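Local atomic coordinates of Non-catalytic protein 1 (Piromyces equi, PDB entry 1WCU), a protein that probably binds plant cell wall polysaccharides as a family 29 carbohydrate-binding module, without being an enzyme itself. Residues Tyr58-Ile64 against Ile135-Cys141; Val68-Thr72 against Phe95-Ser99. All coordinates share one frame; numbering follows the deposited sequence. Where two conformers were deposited one is given.

Contact 1: Tyr58-Ile64 against Ile135-Cys141; sequences YGKGGCI and IYSTGSC
Gly62-Ile64 and Ile135-Ser137 run antiparallel, and the axes of these short strands come within 4.8 Å. They are neighbouring strands in one sheet of a beta-sandwich, the fold common among carbohydrate-binding modules. Cys63 and Ser137 form a hydrogen-bonded pair: Cys63 N to Ser137 O is 2.8 Å and Ser137 N to Cys63 O is 2.9 Å. Ile64 and Tyr136 are the non-hydrogen-bonded pair beside it. The chain turns a corner at Lys60 and Gly61, which wraps Tyr58-Gly61 round the Tyr136 ring. Tyr136 CG lies anti to the backbone N (chi1 169°), which lays the ring along this bend. Tyr58 CB sits over one ring face, 3.9 Å from its centroid, and the Tyr58 ring edge turns toward the Tyr136 face in an offset edge-to-face contact. Tyr136 OH donates to Gly61 O at 2.7 Å, from above the carbonyl plane. A phenylalanine in its place would probably keep the ring packing but leave Gly61 O without this donor. A CB on Gly62 would clash with Ser137 O and Tyr136 OH. One water donates to Lys60 O and Thr138 O. Cys63 SG, on the strand, is bonded to Cys141 SG in the loop after Ser137, at 2.1 Å with chi3 104°.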
# COMPACT_ATOMS: atom_id res chain seq x y z
N TYR A 58 -5.03 -8.76 -6.75
CA TYR A 58 -4.68 -7.58 -7.53
C TYR A 58 -4.16 -8.00 -8.89
O TYR A 58 -4.62 -7.51 -9.92
CB TYR A 58 -3.60 -6.76 -6.81
CG TYR A 58 -4.11 -5.94 -5.65
CD1 TYR A 58 -4.64 -4.68 -5.86
CD2 TYR A 58 -4.02 -6.39 -4.34
CE1 TYR A 58 -5.09 -3.90 -4.81
CE2 TYR A 58 -4.47 -5.62 -3.29
CZ TYR A 58 -5.01 -4.37 -3.52
OH TYR A 58 -5.44 -3.59 -2.46
N GLY A 59 -3.19 -8.91 -8.89
CA GLY A 59 -2.55 -9.39 -10.10
C GLY A 59 -1.30 -10.14 -9.75
O GLY A 59 -1.04 -10.42 -8.58
N LYS A 60 -0.53 -10.49 -10.78
CA LYS A 60 0.71 -11.25 -10.64
C LYS A 60 1.83 -10.35 -11.14
O LYS A 60 1.83 -9.93 -12.29
CB LYS A 60 0.63 -12.54 -11.46
CG LYS A 60 1.86 -13.42 -11.37
CD LYS A 60 1.62 -14.78 -12.01
CE LYS A 60 2.83 -15.68 -11.88
NZ LYS A 60 3.87 -15.35 -12.86
N GLY A 61 2.76 -10.02 -10.26
CA GLY A 61 3.73 -8.96 -10.57
C GLY A 61 3.04 -7.61 -10.63
O GLY A 61 2.04 -7.40 -9.96
N GLY A 62 3.58 -6.70 -11.43
CA GLY A 62 3.02 -5.37 -11.59
C GLY A 62 3.75 -4.30 -10.78
O GLY A 62 4.94 -4.45 -10.45
N CYS A 63 3.03 -3.23 -10.47
CA CYS A 63 3.60 -2.06 -9.82
C CYS A 63 2.64 -1.53 -8.78
O CYS A 63 1.43 -1.42 -9.05
CB CYS A 63 3.87 -0.99 -10.86
SG CYS A 63 4.81 0.43 -10.20
N ILE A 64 3.17 -1.21 -7.61
CA ILE A 64 2.41 -0.51 -6.58
C ILE A 64 2.92 0.93 -6.51
O ILE A 64 4.11 1.17 -6.28
CB ILE A 64 2.57 -1.21 -5.20
CG1 ILE A 64 1.94 -2.61 -5.21
CG2 ILE A 64 1.95 -0.37 -4.08
CD1 ILE A 64 2.38 -3.52 -4.09
N ILE A 135 -2.43 3.06 -5.78
CA ILE A 135 -2.85 2.53 -7.07
C ILE A 135 -1.98 1.34 -7.44
O ILE A 135 -0.76 1.43 -7.41
CB ILE A 135 -2.73 3.59 -8.21
CG1 ILE A 135 -3.57 4.83 -7.90
CG2 ILE A 135 -3.12 2.98 -9.57
CD1 ILE A 135 -3.25 6.03 -8.76
N TYR A 136 -2.60 0.22 -7.80
CA TYR A 136 -1.91 -0.94 -8.35
C TYR A 136 -2.08 -1.00 -9.87
O TYR A 136 -3.17 -0.80 -10.38
CB TYR A 136 -2.46 -2.23 -7.74
CG TYR A 136 -1.97 -3.46 -8.47
CD1 TYR A 136 -0.67 -3.94 -8.27
CD2 TYR A 136 -2.75 -4.11 -9.41
CE1 TYR A 136 -0.18 -5.02 -8.96
CE2 TYR A 136 -2.27 -5.23 -10.11
CZ TYR A 136 -0.99 -5.67 -9.89
OH TYR A 136 -0.50 -6.76 -10.60
N SER A 137 -1.01 -1.32 -10.58
CA SER A 137 -1.03 -1.54 -12.02
C SER A 137 -0.51 -2.93 -12.32
O SER A 137 0.49 -3.37 -11.75
CB SER A 137 -0.13 -0.52 -12.70
OG SER A 137 -0.05 -0.78 -14.10
N THR A 138 -1.15 -3.62 -13.26
CA THR A 138 -0.62 -4.89 -13.75
C THR A 138 0.64 -4.69 -14.59
O THR A 138 1.38 -5.64 -14.83
CB THR A 138 -1.64 -5.65 -14.62
OG1 THR A 138 -2.05 -4.83 -15.71
CG2 THR A 138 -2.86 -6.05 -13.78
N GLY A 139 0.86 -3.45 -15.03
CA GLY A 139 2.01 -3.13 -15.89
C GLY A 139 3.28 -2.87 -15.09
O GLY A 139 3.29 -2.92 -13.87
N SER A 140 4.37 -2.59 -15.79
CA SER A 140 5.63 -2.34 -15.12
C SER A 140 5.64 -0.93 -14.53
O SER A 140 4.93 -0.03 -14.97
CB SER A 140 6.76 -2.49 -16.10
OG SER A 140 6.74 -1.44 -17.01
N CYS A 141 6.47 -0.73 -13.51
CA CYS A 141 6.60 0.60 -12.96
C CYS A 141 7.17 1.59 -13.98
O CYS A 141 6.80 2.74 -13.94
CB CYS A 141 7.47 0.61 -11.71
SG CYS A 141 6.77 -0.24 -10.27
O HOH W 1 0.80 -8.16 -14.17
O HOH W 2 7.21 -3.51 -12.16

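Contact 2: Val68-Thr72 against Phe95-Ser99; sequences VKTET and FRSSS
Backbone hydrogen bonds join Thr70 to Ser98 in a single antiparallel hydrogen-bonded pair. Ser98 N donates to Thr70 O at 2.9 Å. The return bond, from Thr70 N to Ser98 O, is longer at 3.3 Å. Ser97 CA also lies 3.2 Å from Thr70 O as a CA-H...O contact. The two segments run 91° apart from end to end, and pairing is limited to this one bridge. In the conformer given, Ser97 OG donates to Thr72 O at 2.8 Å from above the carbonyl plane; a second conformer makes this bond less certain. Thr70 OG1 accepts from Thr72 N in an ST turn, which shapes the chain as it leaves the strand; the same oxygen is also hydrogen-bonded to Pro128 O. Arg96 folds back within its own segment, and its NH1 donates to Ser97 O in the guanidinium plane. Lys69 NZ forms a salt bridge with Asp33. The contact lies where the two sheets of the beta-sandwich come together: strand 62-70 belongs to one, and strand 90-98 is an outermost strand of the other. Apolar contacts lie on the inner side. Phe95 CG stands between the backbone N and carbonyl carbon (chi1 61°), which turns the ring toward strand 62-70. Thr70 CG2 meets the ring at its edge, 4.1 Å from Phe95 CD2. Val68 CG1 reaches the same carbon, and Ile129 packs against all three side chains.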
# COMPACT_ATOMS: atom_id res chain seq x y z
N VAL A 68 3.30 9.25 0.01
CA VAL A 68 3.40 9.20 1.47
C VAL A 68 3.97 10.53 1.99
O VAL A 68 4.88 11.09 1.38
CB VAL A 68 4.33 8.08 1.94
CG1 VAL A 68 4.31 7.97 3.46
CG2 VAL A 68 3.92 6.76 1.31
N LYS A 69 3.42 11.00 3.12
CA LYS A 69 3.94 12.13 3.89
C LYS A 69 4.01 11.65 5.32
O LYS A 69 3.01 11.18 5.86
CB LYS A 69 3.00 13.34 3.77
CG LYS A 69 3.39 14.50 4.67
CD LYS A 69 2.45 15.68 4.51
CE LYS A 69 1.12 15.46 5.12
NZ LYS A 69 0.28 16.71 5.02
N THR A 70 5.17 11.76 5.95
CA THR A 70 5.34 11.25 7.31
C THR A 70 6.67 11.67 7.92
O THR A 70 7.64 11.93 7.20
CB THR A 70 5.25 9.69 7.34
OG1 THR A 70 5.24 9.22 8.70
CG2 THR A 70 6.40 9.04 6.60
N GLU A 71 6.71 11.68 9.25
CA GLU A 71 7.95 11.87 10.01
C GLU A 71 8.64 10.56 10.42
O GLU A 71 9.73 10.58 10.98
CB GLU A 71 7.69 12.74 11.24
CG GLU A 71 7.33 14.18 10.94
CD GLU A 71 7.21 14.99 12.21
OE1 GLU A 71 8.26 15.38 12.76
OE2 GLU A 71 6.07 15.19 12.68
N THR A 72 8.00 9.42 10.15
CA THR A 72 8.63 8.14 10.40
C THR A 72 9.06 7.50 9.05
O THR A 72 9.31 8.21 8.08
CB THR A 72 7.74 7.23 11.30
OG1 THR A 72 8.48 6.08 11.72
CG2 THR A 72 6.43 6.80 10.61
N PHE A 95 9.62 3.25 2.48
CA PHE A 95 9.34 4.68 2.43
C PHE A 95 10.14 5.34 3.53
O PHE A 95 10.55 4.68 4.48
CB PHE A 95 7.83 5.02 2.54
CG PHE A 95 7.21 4.57 3.82
CD1 PHE A 95 6.71 3.28 3.95
CD2 PHE A 95 7.13 5.42 4.91
CE1 PHE A 95 6.15 2.86 5.11
CE2 PHE A 95 6.57 4.99 6.10
CZ PHE A 95 6.07 3.71 6.20
N ARG A 96 10.33 6.65 3.39
CA ARG A 96 11.17 7.42 4.33
C ARG A 96 10.45 8.71 4.73
O ARG A 96 9.35 8.98 4.27
CB ARG A 96 12.56 7.65 3.76
CG ARG A 96 12.61 8.14 2.32
CD ARG A 96 12.16 9.58 2.16
NE ARG A 96 12.35 10.04 0.78
CZ ARG A 96 12.24 11.31 0.40
NH1 ARG A 96 11.98 12.25 1.29
NH2 ARG A 96 12.43 11.65 -0.87
N SER A 97 11.06 9.51 5.59
CA SER A 97 10.40 10.73 6.07
C SER A 97 10.35 11.77 4.96
O SER A 97 11.32 11.93 4.19
CB SER A 97 11.07 11.31 7.34
OG SER A 97 11.20 10.24 8.26
N SER A 98 9.23 12.47 4.88
CA SER A 98 9.09 13.59 3.96
C SER A 98 8.13 14.61 4.48
O SER A 98 7.11 14.26 5.07
CB SER A 98 8.68 13.14 2.57
OG SER A 98 7.38 12.56 2.54
N SER A 99 8.47 15.88 4.27
CA SER A 99 7.67 17.01 4.71
C SER A 99 6.34 17.15 3.95
O SER A 99 5.32 17.59 4.53
CB SER A 99 8.56 18.28 4.64
OG SER A 99 9.30 18.26 5.84

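Both contacts use strand 62-70, one at its start and one at its end, with centres about 23 Å apart. Contact 1 joins it to strand 129-137 within one sheet. Contact 2 joins it to strand 90-98, which otherwise belongs to the second sheet. In sequence, contact 2 is nested inside the loop closed by contact 1. Each is partly buried, but contact 1 has more buried residues and covers more surface, 540 against 399 Å². Its chemistry is aromatic and covalent, with a disulfide from the strand to the loop that follows strand 129-137. Contact 2 has no covalent link; serine and threonine groups supply its polar side, and four of its residues are exposed.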